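Local coordinates for protein branched-chain-amino-acid aminotransferase (PDB 6JIF) that catalyses the transfer of amino groups between branched-chain amino acids and 2-oxo acids, using pyridoxal-5'-phosphate as cofactor, at residues M81-Y84 / S90-L93; F247-T250 / K254-T257; T278-E283 / T334-K339; G313-N318 / H322-E327; T342-Q345 / A351-G354. One frame throughout, in Å; residues are numbered along the deposited sequence.

Interaction 1: residues M81-Y84 / S90-L93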
loop_
_atom_site.group_PDB
_atom_site.type_symbol
_atom_site.label_atom_id
_atom_site.label_comp_id
_atom_site.label_asym_id
_atom_site.label_seq_id
_atom_site.Cartn_x
_atom_site.Cartn_y
_atom_site.Cartn_z
ATOM N N MET B 81 5.482 -18.089 7.422
ATOM C CA MET B 81 5.319 -19.531 7.662
ATOM C C MET B 81 6.141 -19.929 8.889
ATOM O O MET B 81 7.028 -19.193 9.323
ATOM C CB MET B 81 5.761 -20.369 6.456
ATOM C CG MET B 81 7.285 -20.330 6.339
ATOM S SD MET B 81 7.869 -20.842 4.757
ATOM C CE MET B 81 7.186 -19.442 3.884
ATOM N N LYS B 82 5.862 -21.104 9.449
ATOM C CA LYS B 82 6.604 -21.538 10.632
ATOM C C LYS B 82 7.295 -22.894 10.448
ATOM O O LYS B 82 6.805 -23.784 9.728
ATOM C CB LYS B 82 5.690 -21.633 11.871
ATOM C CG LYS B 82 5.384 -20.281 12.492
ATOM C CD LYS B 82 4.375 -20.421 13.639
ATOM C CE LYS B 82 3.770 -19.063 14.000
ATOM N NZ LYS B 82 2.768 -19.260 15.097
ATOM N N ALA B 83 8.414 -23.058 11.157
ATOM C CA ALA B 83 9.053 -24.357 11.329
ATOM C C ALA B 83 8.970 -24.698 12.799
ATOM O O ALA B 83 9.025 -23.795 13.628
ATOM C CB ALA B 83 10.517 -24.363 10.878
ATOM N N TYR B 84 8.757 -25.981 13.093
ATOM C CA TYR B 84 8.521 -26.511 14.431
ATOM C C TYR B 84 9.482 -27.663 14.728
ATOM O O TYR B 84 9.713 -28.531 13.870
ATOM C CB TYR B 84 7.091 -27.014 14.551
ATOM C CG TYR B 84 6.026 -26.036 14.166
ATOM C CD1 TYR B 84 5.628 -25.885 12.823
ATOM C CD2 TYR B 84 5.395 -25.264 15.112
ATOM C CE1 TYR B 84 4.637 -24.990 12.464
ATOM C CE2 TYR B 84 4.394 -24.378 14.756
ATOM C CZ TYR B 84 4.027 -24.241 13.433
ATOM O OH TYR B 84 3.049 -23.347 13.059
ATOM N N SER B 90 13.162 -34.041 14.826
ATOM C CA SER B 90 13.212 -33.522 13.457
ATOM C C SER B 90 12.544 -32.146 13.421
ATOM O O SER B 90 12.039 -31.656 14.432
ATOM C CB SER B 90 12.557 -34.487 12.458
ATOM O OG SER B 90 11.248 -34.861 12.836
ATOM N N ILE B 91 12.531 -31.513 12.247
ATOM C CA ILE B 91 12.025 -30.154 12.057
ATOM C C ILE B 91 10.946 -30.135 10.964
ATOM O O ILE B 91 11.211 -30.524 9.818
ATOM C CB ILE B 91 13.168 -29.189 11.680
ATOM C CG1 ILE B 91 14.279 -29.281 12.731
ATOM C CG2 ILE B 91 12.606 -27.787 11.498
ATOM C CD1 ILE B 91 15.548 -28.533 12.335
ATOM N N ASN B 92 9.742 -29.641 11.298
ATOM C CA ASN B 92 8.631 -29.558 10.347
ATOM C C ASN B 92 8.526 -28.132 9.826
ATOM O O ASN B 92 8.250 -27.211 10.593
ATOM C CB ASN B 92 7.283 -29.920 10.995
ATOM C CG ASN B 92 7.076 -31.383 11.138
ATOM O OD1 ASN B 92 7.918 -32.145 10.743
ATOM N ND2 ASN B 92 5.934 -31.794 11.690
ATOM N N LEU B 93 8.676 -27.936 8.525
ATOM C CA LEU B 93 8.320 -26.657 7.926
ATOM C C LEU B 93 6.910 -26.797 7.349
ATOM O O LEU B 93 6.691 -27.627 6.469
ATOM C CB LEU B 93 9.354 -26.337 6.844
ATOM C CG LEU B 93 9.238 -25.083 6.020
ATOM C CD1 LEU B 93 9.376 -23.929 6.991
ATOM C CD2 LEU B 93 10.369 -25.064 5.001
#

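Interaction 2: residues F247-T250 / K254-T257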
loop_
_atom_site.group_PDB
_atom_site.type_symbol
_atom_site.label_atom_id
_atom_site.label_comp_id
_atom_site.label_asym_id
_atom_site.label_seq_id
_atom_site.Cartn_x
_atom_site.Cartn_y
_atom_site.Cartn_z
ATOM N N PHE B 247 -13.763 -17.265 11.151
ATOM C CA PHE B 247 -14.625 -18.424 10.982
ATOM C C PHE B 247 -15.688 -18.402 12.084
ATOM O O PHE B 247 -15.468 -17.870 13.180
ATOM C CB PHE B 247 -13.832 -19.745 10.950
ATOM C CG PHE B 247 -13.205 -20.107 12.260
ATOM C CD1 PHE B 247 -13.935 -20.786 13.245
ATOM C CD2 PHE B 247 -11.907 -19.723 12.548
ATOM C CE1 PHE B 247 -13.350 -21.105 14.475
ATOM C CE2 PHE B 247 -11.333 -20.006 13.791
ATOM C CZ PHE B 247 -12.059 -20.706 14.758
ATOM N N GLY B 248 -16.863 -18.914 11.742
ATOM C CA GLY B 248 -17.912 -19.153 12.714
ATOM C C GLY B 248 -18.262 -20.630 12.705
ATOM O O GLY B 248 -18.115 -21.301 11.694
ATOM N N ILE B 249 -18.741 -21.132 13.841
ATOM C CA ILE B 249 -19.219 -22.508 13.970
ATOM C C ILE B 249 -20.712 -22.431 14.198
ATOM O O ILE B 249 -21.130 -21.850 15.196
ATOM C CB ILE B 249 -18.562 -23.235 15.155
ATOM C CG1 ILE B 249 -17.044 -23.198 15.060
ATOM C CG2 ILE B 249 -19.131 -24.674 15.258
ATOM C CD1 ILE B 249 -16.470 -23.866 13.795
ATOM N N THR B 250 -21.520 -22.943 13.275
ATOM C CA THR B 250 -22.966 -22.829 13.398
ATOM C C THR B 250 -23.517 -23.752 14.480
ATOM O O THR B 250 -22.853 -24.671 14.964
ATOM C CB THR B 250 -23.681 -23.184 12.101
ATOM O OG1 THR B 250 -23.442 -24.573 11.819
ATOM C CG2 THR B 250 -23.170 -22.323 10.998
ATOM N N LYS B 254 -21.385 -26.481 11.532
ATOM C CA LYS B 254 -20.688 -26.234 10.272
ATOM C C LYS B 254 -19.626 -25.179 10.494
ATOM O O LYS B 254 -19.860 -24.208 11.229
ATOM C CB LYS B 254 -21.668 -25.752 9.194
ATOM C CG LYS B 254 -22.779 -26.740 8.942
ATOM C CD LYS B 254 -23.650 -26.313 7.797
ATOM C CE LYS B 254 -24.812 -27.315 7.638
ATOM N NZ LYS B 254 -25.835 -26.739 6.744
ATOM N N PHE B 255 -18.473 -25.347 9.816
ATOM C CA PHE B 255 -17.377 -24.380 9.853
ATOM C C PHE B 255 -17.630 -23.402 8.717
ATOM O O PHE B 255 -17.657 -23.812 7.550
ATOM C CB PHE B 255 -16.047 -25.106 9.701
ATOM C CG PHE B 255 -14.818 -24.215 9.675
ATOM C CD1 PHE B 255 -14.443 -23.558 8.483
ATOM C CD2 PHE B 255 -14.019 -24.053 10.810
ATOM C CE1 PHE B 255 -13.282 -22.765 8.440
ATOM C CE2 PHE B 255 -12.876 -23.265 10.789
ATOM C CZ PHE B 255 -12.491 -22.620 9.586
ATOM N N VAL B 256 -17.915 -22.131 9.047
ATOM C CA VAL B 256 -18.320 -21.144 8.030
ATOM C C VAL B 256 -17.253 -20.065 7.922
ATOM O O VAL B 256 -16.823 -19.492 8.923
ATOM C CB VAL B 256 -19.692 -20.545 8.369
ATOM C CG1 VAL B 256 -20.124 -19.593 7.303
ATOM C CG2 VAL B 256 -20.705 -21.680 8.519
ATOM N N THR B 257 -16.837 -19.760 6.694
ATOM C CA THR B 257 -15.852 -18.690 6.554
ATOM C C THR B 257 -16.170 -17.834 5.319
ATOM O O THR B 257 -16.732 -18.336 4.328
ATOM C CB THR B 257 -14.428 -19.311 6.532
ATOM O OG1 THR B 257 -13.441 -18.278 6.643
ATOM C CG2 THR B 257 -14.203 -20.131 5.245
#

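Interaction 3: residues T278-E283 / T334-K339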
loop_
_atom_site.group_PDB
_atom_site.type_symbol
_atom_site.label_atom_id
_atom_site.label_comp_id
_atom_site.label_asym_id
_atom_site.label_seq_id
_atom_site.Cartn_x
_atom_site.Cartn_y
_atom_site.Cartn_z
ATOM N N THR B 278 -11.642 -33.517 6.156
ATOM C CA THR B 278 -11.049 -34.831 5.971
ATOM C C THR B 278 -10.603 -35.501 7.268
ATOM O O THR B 278 -10.258 -36.692 7.238
ATOM C CB THR B 278 -9.859 -34.755 5.012
ATOM O OG1 THR B 278 -8.802 -34.035 5.649
ATOM C CG2 THR B 278 -10.280 -33.972 3.770
ATOM N N ARG B 279 -10.514 -34.771 8.376
ATOM C CA ARG B 279 -10.085 -35.397 9.622
ATOM C C ARG B 279 -11.087 -35.283 10.764
ATOM O O ARG B 279 -11.053 -36.119 11.686
ATOM C CB ARG B 279 -8.702 -34.839 10.056
ATOM C CG ARG B 279 -7.532 -35.278 9.129
ATOM C CD ARG B 279 -7.250 -36.746 9.257
ATOM N NE ARG B 279 -6.045 -37.057 8.474
ATOM C CZ ARG B 279 -4.801 -36.927 8.934
ATOM N NH1 ARG B 279 -4.594 -36.530 10.169
ATOM N NH2 ARG B 279 -3.755 -37.214 8.142
ATOM N N LEU B 280 -11.923 -34.237 10.790
ATOM C CA LEU B 280 -12.819 -34.012 11.923
ATOM C C LEU B 280 -14.279 -34.315 11.629
ATOM O O LEU B 280 -15.117 -34.091 12.503
ATOM C CB LEU B 280 -12.709 -32.553 12.391
ATOM C CG LEU B 280 -11.263 -32.266 12.769
ATOM C CD1 LEU B 280 -10.989 -30.810 12.922
ATOM C CD2 LEU B 280 -10.973 -33.046 14.087
ATOM N N GLY B 281 -14.603 -34.765 10.418
ATOM C CA GLY B 281 -15.960 -35.104 10.036
ATOM C C GLY B 281 -16.899 -33.922 10.018
ATOM O O GLY B 281 -18.091 -34.087 10.284
ATOM N N MET B 282 -16.394 -32.733 9.687
ATOM C CA MET B 282 -17.204 -31.513 9.691
ATOM C C MET B 282 -17.581 -31.038 8.281
ATOM O O MET B 282 -16.866 -31.286 7.302
ATOM C CB MET B 282 -16.477 -30.379 10.417
ATOM C CG MET B 282 -16.239 -30.682 11.889
ATOM S SD MET B 282 -15.210 -29.375 12.606
ATOM C CE MET B 282 -16.411 -28.067 12.629
ATOM N N GLU B 283 -18.721 -30.340 8.189
ATOM C CA GLU B 283 -19.144 -29.632 6.970
ATOM C C GLU B 283 -18.540 -28.234 6.952
ATOM O O GLU B 283 -18.426 -27.592 8.001
ATOM C CB GLU B 283 -20.673 -29.539 6.895
ATOM C CG GLU B 283 -21.336 -30.618 6.073
ATOM C CD GLU B 283 -22.627 -31.136 6.669
ATOM O OE1 GLU B 283 -23.102 -30.575 7.695
ATOM O OE2 GLU B 283 -23.169 -32.127 6.119
ATOM N N THR B 334 -13.790 -25.069 18.721
ATOM C CA THR B 334 -12.557 -24.320 18.530
ATOM C C THR B 334 -11.389 -25.038 19.169
ATOM O O THR B 334 -10.305 -25.122 18.578
ATOM C CB THR B 334 -12.707 -22.895 19.113
ATOM O OG1 THR B 334 -13.716 -22.182 18.382
ATOM C CG2 THR B 334 -11.387 -22.101 19.016
ATOM N N GLN B 335 -11.606 -25.609 20.359
ATOM C CA GLN B 335 -10.523 -26.307 21.014
ATOM C C GLN B 335 -10.098 -27.497 20.168
ATOM O O GLN B 335 -8.910 -27.724 19.978
ATOM C CB GLN B 335 -10.926 -26.750 22.426
ATOM C CG GLN B 335 -10.999 -25.535 23.334
ATOM C CD GLN B 335 -11.030 -25.845 24.811
ATOM O OE1 GLN B 335 -12.101 -25.985 25.414
ATOM N NE2 GLN B 335 -9.853 -25.941 25.409
ATOM N N LYS B 336 -11.077 -28.222 19.600
ATOM C CA LYS B 336 -10.775 -29.410 18.800
ATOM C C LYS B 336 -10.012 -29.040 17.527
ATOM O O LYS B 336 -9.036 -29.716 17.166
ATOM C CB LYS B 336 -12.084 -30.147 18.491
ATOM C CG LYS B 336 -11.935 -31.422 17.659
ATOM C CD LYS B 336 -13.297 -32.146 17.455
ATOM C CE LYS B 336 -14.323 -31.266 16.686
ATOM N NZ LYS B 336 -15.630 -31.982 16.413
ATOM N N LEU B 337 -10.424 -27.960 16.858
ATOM C CA LEU B 337 -9.699 -27.464 15.686
ATOM C C LEU B 337 -8.277 -27.050 16.049
ATOM O O LEU B 337 -7.330 -27.314 15.320
ATOM C CB LEU B 337 -10.441 -26.269 15.082
ATOM C CG LEU B 337 -11.746 -26.591 14.356
ATOM C CD1 LEU B 337 -12.587 -25.317 14.170
ATOM C CD2 LEU B 337 -11.457 -27.206 12.995
ATOM N N TYR B 338 -8.121 -26.315 17.135
ATOM C CA TYR B 338 -6.779 -25.916 17.533
ATOM C C TYR B 338 -5.906 -27.140 17.845
ATOM O O TYR B 338 -4.730 -27.199 17.453
ATOM C CB TYR B 338 -6.895 -25.023 18.751
ATOM C CG TYR B 338 -5.587 -24.567 19.283
ATOM C CD1 TYR B 338 -4.963 -23.470 18.725
ATOM C CD2 TYR B 338 -4.993 -25.217 20.375
ATOM C CE1 TYR B 338 -3.777 -23.022 19.220
ATOM C CE2 TYR B 338 -3.776 -24.777 20.883
ATOM C CZ TYR B 338 -3.180 -23.673 20.303
ATOM O OH TYR B 338 -1.964 -23.223 20.775
ATOM N N LYS B 339 -6.475 -28.118 18.531
ATOM C CA LYS B 339 -5.729 -29.339 18.867
ATOM C C LYS B 339 -5.266 -30.038 17.593
ATOM O O LYS B 339 -4.106 -30.444 17.475
ATOM C CB LYS B 339 -6.592 -30.268 19.692
ATOM C CG LYS B 339 -5.819 -31.575 20.068
ATOM C CD LYS B 339 -6.517 -32.417 21.144
ATOM C CE LYS B 339 -7.536 -33.375 20.547
ATOM N NZ LYS B 339 -8.921 -33.224 21.175
HETATM O O HOH W 1 -14.549 -34.820 15.079
#

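Interaction 4: residues G313-N318 / H322-E327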
loop_
_atom_site.group_PDB
_atom_site.type_symbol
_atom_site.label_atom_id
_atom_site.label_comp_id
_atom_site.label_asym_id
_atom_site.label_seq_id
_atom_site.Cartn_x
_atom_site.Cartn_y
_atom_site.Cartn_z
ATOM N N GLY B 313 -14.476 -13.802 21.698
ATOM C CA GLY B 313 -15.465 -13.809 22.773
ATOM C C GLY B 313 -16.679 -13.018 22.295
ATOM O O GLY B 313 -17.797 -13.553 22.211
ATOM N N GLY B 314 -16.461 -11.806 21.826
ATOM C CA GLY B 314 -17.590 -10.992 21.399
ATOM C C GLY B 314 -17.154 -10.056 20.302
ATOM O O GLY B 314 -15.983 -9.688 20.212
ATOM N N ILE B 315 -18.120 -9.632 19.502
ATOM C CA ILE B 315 -17.929 -8.594 18.491
ATOM C C ILE B 315 -18.794 -7.401 18.867
ATOM O O ILE B 315 -20.003 -7.557 19.059
ATOM C CB ILE B 315 -18.300 -9.083 17.082
ATOM C CG1 ILE B 315 -17.306 -10.186 16.697
ATOM C CG2 ILE B 315 -18.291 -7.913 16.121
ATOM C CD1 ILE B 315 -17.634 -10.861 15.388
ATOM N N ASP B 316 -18.178 -6.225 18.941
ATOM C CA ASP B 316 -18.907 -4.974 19.201
ATOM C C ASP B 316 -19.334 -4.372 17.863
ATOM O O ASP B 316 -18.501 -4.153 16.973
ATOM C CB ASP B 316 -18.007 -4.011 19.961
ATOM C CG ASP B 316 -18.671 -2.706 20.271
ATOM O OD1 ASP B 316 -19.653 -2.755 20.999
ATOM O OD2 ASP B 316 -18.195 -1.641 19.813
ATOM N N TYR B 317 -20.628 -4.126 17.726
ATOM C CA TYR B 317 -21.215 -3.624 16.474
ATOM C C TYR B 317 -22.332 -2.653 16.865
ATOM O O TYR B 317 -23.198 -3.004 17.676
ATOM C CB TYR B 317 -21.784 -4.784 15.657
ATOM C CG TYR B 317 -22.405 -4.372 14.323
ATOM C CD1 TYR B 317 -21.720 -3.549 13.484
ATOM C CD2 TYR B 317 -23.699 -4.793 13.967
ATOM C CE1 TYR B 317 -22.268 -3.136 12.287
ATOM C CE2 TYR B 317 -24.256 -4.405 12.755
ATOM C CZ TYR B 317 -23.540 -3.575 11.941
ATOM O OH TYR B 317 -24.116 -3.192 10.742
ATOM N N ASN B 318 -22.316 -1.445 16.306
ATOM C CA ASN B 318 -23.295 -0.415 16.718
ATOM C C ASN B 318 -23.363 -0.343 18.243
ATOM O O ASN B 318 -24.442 -0.295 18.824
ATOM C CB ASN B 318 -24.676 -0.697 16.145
ATOM C CG ASN B 318 -24.718 -0.540 14.655
ATOM O OD1 ASN B 318 -23.997 0.291 14.093
ATOM N ND2 ASN B 318 -25.526 -1.351 13.995
ATOM N N HIS B 322 -21.807 -8.523 20.995
ATOM C CA HIS B 322 -22.418 -9.826 20.754
ATOM C C HIS B 322 -21.451 -10.900 21.217
ATOM O O HIS B 322 -20.405 -11.089 20.591
ATOM C CB HIS B 322 -22.755 -10.063 19.269
ATOM C CG HIS B 322 -23.485 -11.362 19.036
ATOM N ND1 HIS B 322 -24.862 -11.428 18.947
ATOM C CD2 HIS B 322 -23.041 -12.642 18.939
ATOM C CE1 HIS B 322 -25.232 -12.694 18.824
ATOM N NE2 HIS B 322 -24.147 -13.447 18.807
ATOM N N VAL B 323 -21.849 -11.687 22.216
ATOM C CA VAL B 323 -21.019 -12.798 22.701
ATOM C C VAL B 323 -21.563 -14.112 22.154
ATOM O O VAL B 323 -22.735 -14.425 22.385
ATOM C CB VAL B 323 -20.986 -12.816 24.243
ATOM C CG1 VAL B 323 -20.267 -14.080 24.758
ATOM C CG2 VAL B 323 -20.258 -11.605 24.706
ATOM N N PHE B 324 -20.697 -14.934 21.510
ATOM C CA PHE B 324 -21.167 -16.165 20.847
ATOM C C PHE B 324 -21.355 -17.283 21.868
ATOM O O PHE B 324 -22.404 -17.960 21.913
ATOM C CB PHE B 324 -20.191 -16.623 19.737
ATOM C CG PHE B 324 -20.012 -15.598 18.607
ATOM C CD1 PHE B 324 -20.887 -15.566 17.547
ATOM C CD2 PHE B 324 -18.986 -14.672 18.670
ATOM C CE1 PHE B 324 -20.747 -14.619 16.548
ATOM C CE2 PHE B 324 -18.797 -13.730 17.693
ATOM C CZ PHE B 324 -19.683 -13.684 16.621
ATOM N N HIS B 325 -20.285 -17.567 22.607
ATOM C CA HIS B 325 -20.218 -18.669 23.559
ATOM C C HIS B 325 -19.937 -18.184 24.966
ATOM O O HIS B 325 -20.680 -18.514 25.883
ATOM C CB HIS B 325 -19.104 -19.646 23.108
ATOM C CG HIS B 325 -18.839 -20.763 24.079
ATOM N ND1 HIS B 325 -19.702 -21.829 24.236
ATOM C CD2 HIS B 325 -17.796 -21.003 24.913
ATOM C CE1 HIS B 325 -19.217 -22.667 25.142
ATOM N NE2 HIS B 325 -18.058 -22.189 25.566
ATOM N N SER B 326 -18.897 -17.375 25.141
ATOM C CA SER B 326 -18.416 -17.022 26.468
ATOM C C SER B 326 -17.347 -15.951 26.358
ATOM O O SER B 326 -16.538 -15.964 25.425
ATOM C CB SER B 326 -17.791 -18.257 27.144
ATOM O OG SER B 326 -17.277 -17.928 28.411
ATOM N N GLU B 327 -17.281 -15.100 27.380
ATOM C CA GLU B 327 -16.163 -14.176 27.525
ATOM C C GLU B 327 -14.974 -14.813 28.233
ATOM O O GLU B 327 -13.902 -14.193 28.287
ATOM C CB GLU B 327 -16.619 -12.931 28.293
ATOM C CG GLU B 327 -17.575 -12.044 27.486
ATOM C CD GLU B 327 -16.798 -11.119 26.572
ATOM O OE1 GLU B 327 -16.499 -9.991 27.044
ATOM O OE2 GLU B 327 -16.494 -11.519 25.407
HETATM O O HOH W 2 -17.788 -16.357 22.552
#

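Interaction 5: residues T342-Q345 / A351-G354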
loop_
_atom_site.group_PDB
_atom_site.type_symbol
_atom_site.label_atom_id
_atom_site.label_comp_id
_atom_site.label_asym_id
_atom_site.label_seq_id
_atom_site.Cartn_x
_atom_site.Cartn_y
_atom_site.Cartn_z
ATOM N N THR B 342 -2.526 -27.700 15.564
ATOM C CA THR B 342 -1.215 -27.695 16.231
ATOM C C THR B 342 -0.588 -29.089 16.291
ATOM O O THR B 342 0.640 -29.212 16.223
ATOM C CB THR B 342 -1.346 -27.089 17.636
ATOM O OG1 THR B 342 -2.207 -27.915 18.473
ATOM C CG2 THR B 342 -1.945 -25.674 17.502
ATOM N N GLY B 343 -1.406 -30.144 16.408
ATOM C CA GLY B 343 -0.851 -31.491 16.389
ATOM C C GLY B 343 -0.209 -31.829 15.052
ATOM O O GLY B 343 0.862 -32.447 15.013
ATOM N N VAL B 344 -0.848 -31.428 13.950
ATOM C CA VAL B 344 -0.240 -31.674 12.648
ATOM C C VAL B 344 1.025 -30.838 12.479
ATOM O O VAL B 344 2.084 -31.360 12.079
ATOM C CB VAL B 344 -1.267 -31.429 11.543
ATOM C CG1 VAL B 344 -0.555 -31.331 10.171
ATOM C CG2 VAL B 344 -2.342 -32.544 11.603
ATOM N N GLN B 345 0.969 -29.559 12.884
ATOM C CA GLN B 345 2.140 -28.689 12.729
ATOM C C GLN B 345 3.363 -29.260 13.458
ATOM O O GLN B 345 4.471 -29.299 12.892
ATOM C CB GLN B 345 1.797 -27.268 13.216
ATOM C CG GLN B 345 0.855 -26.560 12.321
ATOM C CD GLN B 345 0.311 -25.291 12.945
ATOM O OE1 GLN B 345 0.237 -25.160 14.176
ATOM N NE2 GLN B 345 -0.088 -24.358 12.098
ATOM N N ALA B 351 0.358 -35.806 9.441
ATOM C CA ALA B 351 -0.176 -34.753 8.594
ATOM C C ALA B 351 -0.807 -35.295 7.320
ATOM O O ALA B 351 -0.456 -36.386 6.842
ATOM C CB ALA B 351 0.922 -33.769 8.174
ATOM N N PRO B 352 -1.716 -34.528 6.728
ATOM C CA PRO B 352 -2.156 -34.824 5.367
ATOM C C PRO B 352 -0.993 -34.816 4.398
ATOM O O PRO B 352 0.047 -34.195 4.629
ATOM C CB PRO B 352 -3.111 -33.664 5.045
ATOM C CG PRO B 352 -3.632 -33.208 6.404
ATOM C CD PRO B 352 -2.418 -33.354 7.292
ATOM N N ALA B 353 -1.216 -35.483 3.278
ATOM C CA ALA B 353 -0.189 -35.664 2.269
ATOM C C ALA B 353 0.351 -34.331 1.784
ATOM O O ALA B 353 -0.411 -33.396 1.497
ATOM C CB ALA B 353 -0.769 -36.423 1.086
ATOM N N GLY B 354 1.673 -34.230 1.767
ATOM C CA GLY B 354 2.333 -33.089 1.171
ATOM C C GLY B 354 2.414 -31.835 2.023
ATOM O O GLY B 354 3.083 -30.882 1.611
#

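Interaction 1: residues M81-Y84 / S90-L93
Tyr84 and Asn92 form the hydrogen-bonded pair of a beta hairpin, made by strands 76-85 and 91-94 within an antiparallel sheet of this class IV aminotransferase. Tyr84 N donates to Asn92 O at 2.8 Å, and Asn92 N answers to Tyr84 O, also at 2.8 Å, so a two-way backbone link sets the register. The next pair, Ala83 with Leu93, is non-hydrogen-bonded, with its CA atoms 4.2 Å apart, and places its side chains on the other face of the sheet. There Leu93 holds CG opposite its own N (chi1 179°), and with chi2 at 63° CD1 turns back to the partner strand, Leu93 CD1 lying 4.1 Å from Ala83 CB. Leu93 CD1 also lies 4.1 Å from Met81 SD. Met81 reaches it with CG wedged between N and the carbonyl carbon (chi1 72°), and its chain bends again at chi3. Ile91 CG2 is 4.1 Å from Ala83 CB. Helix 117-130 covers this apolar face through Phe120, Cys124 and Val128. On the Tyr84 face the Asn92 carboxamide works outside the hairpin: OD1 bonds Lys358 NZ and ND2 bonds Gln345 O. The Tyr84 ring presents its edge to the hairpin backbone, with Tyr84 CD1 3.7 Å from Asn92 O.

Interaction 2: residues F247-T250 / K254-T257
The hydroxyl OG1 of Thr250 is gripped by two groups: Lys254 N donates to it at 2.8 Å, with an angle of 162° at the hydrogen, and Asp252 OD1 is hydrogen-bonded to it as well. Thr250 N in turn donates to Lys254 O at 2.9 Å, so a side chain and a main chain together close this beta hairpin. The torsion behind it sets OG1 between the backbone N and carbonyl carbon (chi1 65°), leaving Thr250 CG2 to meet Val256 CG2 at 3.6 Å. With a valine in its place the hydroxyl is gone, and Lys254 N and Asp252 OD1 would probably each lose a partner at the turn. Farther on, Gly248 and Val256 exchange two backbone bonds. On the face of Ile249 and Phe255, the rings of Phe247 and Phe255 are nearly parallel (13°) but slid apart, their centroids 5.0 Å from each other. Phe247 CB sits over one face of the Phe255 ring, 3.5 Å from Phe255 CZ, while Ile249 CD1 approaches Phe255 CD2 at 3.9 Å. Strand 297-304 pairs with 245-250 and strand 284-287 with 255-258, while Phe255 packs against Leu272 and Ile273 of helix 267-278 and Leu337 of helix 332-346.

Interaction 3: residues T278-E283 / T334-K339
Leu280 and Leu337 make the closest apolar contact between the loop segment 278-283 and the helix 334-339: Leu280 CD1 lies 3.6 Å from Leu337 CD2, with the two side chains crossing at a slant. Leu280 has its CG beside the backbone N (chi1 -58°), and from there its branches divide the work. While CD1 takes the leucine, Leu280 CD2 lies along the aliphatic stem of Lys336, 4.0 Å from Lys336 CG, the two chains running past each other in opposite directions. Met282 adds a looser touch, Met282 SD to Leu337 CD2 at 4.4 Å. Between Leu280 and Met282, Gly281, at a positive phi of 65°, turns the backbone, and both flanking residues point toward the helix.

The polar part is indirect, with no direct hydrogen bond joining the segments. A water donates to Leu280 O at 2.7 Å and accepts a weak bond from Lys336 NZ at 3.3 Å. The lysine chain bends at chi3 to bring its ammonium group there, so one residue supplies both a hydrophobic stem and a solvent-mediated polar end.

The loop links helix 267-278 to strand 284-287, and Met282 is backbone-bonded to Ala276. Leu337 of helix 332-346 also touches Ile309 of strand 308-317.

Interaction 4: residues G313-N318 / H322-E327
Ile315 and His322 are the hydrogen-bonded pair of a short beta hairpin between strands 308-317 and 320-323. His322 N donates to Ile315 O at 2.8 Å, nearly straight at the hydrogen (175°) although the donor stands above the carbonyl plane; Ile315 N returns the bond to His322 O. Past the last bridge, Phe324 N gives a longer bond, 3.3 Å, to Gly313 O. A water bridges the segments, accepting from His325 N at 2.8 Å and lying 2.8 Å from Gly313 O.

Close carbon-oxygen contacts follow the same backbone. Gly314 CA lies 2.9 Å from His322 O, and the Glu327 carboxylate folds in until Glu327 OE2 is 3.5 Å from Gly313 C, where a beta carbon on Gly313 would collide with it. Glu327 OE1 is hydrogen-bonded to Asn186 ND2.

The apolar contact rests on Phe324, whose ring meets Ile315 CD1 in plane at its edge, Phe324 CZ to Ile315 CD1 3.7 Å, with His322 CD2 over one face, offset toward the rim. Replaced by an alanine, Phe324 would leave Ile315 CD1 without this neighbour and would probably open a gap beside Phe297 and Ala300.

Main-chain bonds thus fix the strand pairing, while the absence of side chains on Gly313 and Gly314 lets segment 322-327 bring His322 O and Glu327 OE2 against the backbone.

Interaction 5: residues T342-Q345 / A351-G354
Val344 CG1 meets Ala351 CB at 3.5 Å, tighter than usual for two carbons, and this methyl pair is the centre of the contact between helix 342-345 and the loop segment 351-354. Val344 CG1 also approaches Ala351 CA at 3.8 Å and Pro352 CD at 4.0 Å. One branch of the valine therefore does all the touching: with CG1 opposite the valine's own N (chi1 166°), it projects from the helix onto Ala351 CB and CA and the neighbouring Pro352 CD. The backbones come near as well, Val344 CA and Ala351 CA being 5.1 Å apart.

In the next shell, Ile349 and Trp355 also touch the Val344 side chain. Gly343 is backbone-bonded to Ile349, which ties the loop back to the helix just ahead of Ala351. On the loop side, the guanidinium group of Arg279 packs against the backbone of Ala351 and Pro352. Within the helix, Thr342 OG1 is hydrogen-bonded to Tyr338 O, one turn earlier.

No hydrogen bond crosses between the two segments, and together they bury only 101 Å². The loop, which leads from helix 332-346 to strand 356-358, is thus fitted here by the shape of small aliphatic groups, while a polar tie to the helix is supplied just ahead of it, by the Gly343-Ile349 backbone bond.

In the fold
Along the chain, interactions 1, 2 and 3 open in that order; interaction 4 is nested in the loop closed by interaction 3, and interaction 5 comes last. Interactions 2 and 4 are hairpins of one mixed sheet, their centres about 15 Å apart, whereas interaction 1 belongs to the antiparallel sheet. Helix 332-346 bridges these regions: interactions 3 and 5 both use it, with centres about 13 Å apart, and it touches interaction 2 through Leu337 and interaction 1 through Gln345. Interactions 2 and 3 also meet where Phe255 N bonds Glu283 O. The side chains of Met81 and Thr257 lie about 8 and 9 Å from the cofactor, so both sheets approach it, while interaction 4 is peripheral, centred about 23 Å from the chain's centre.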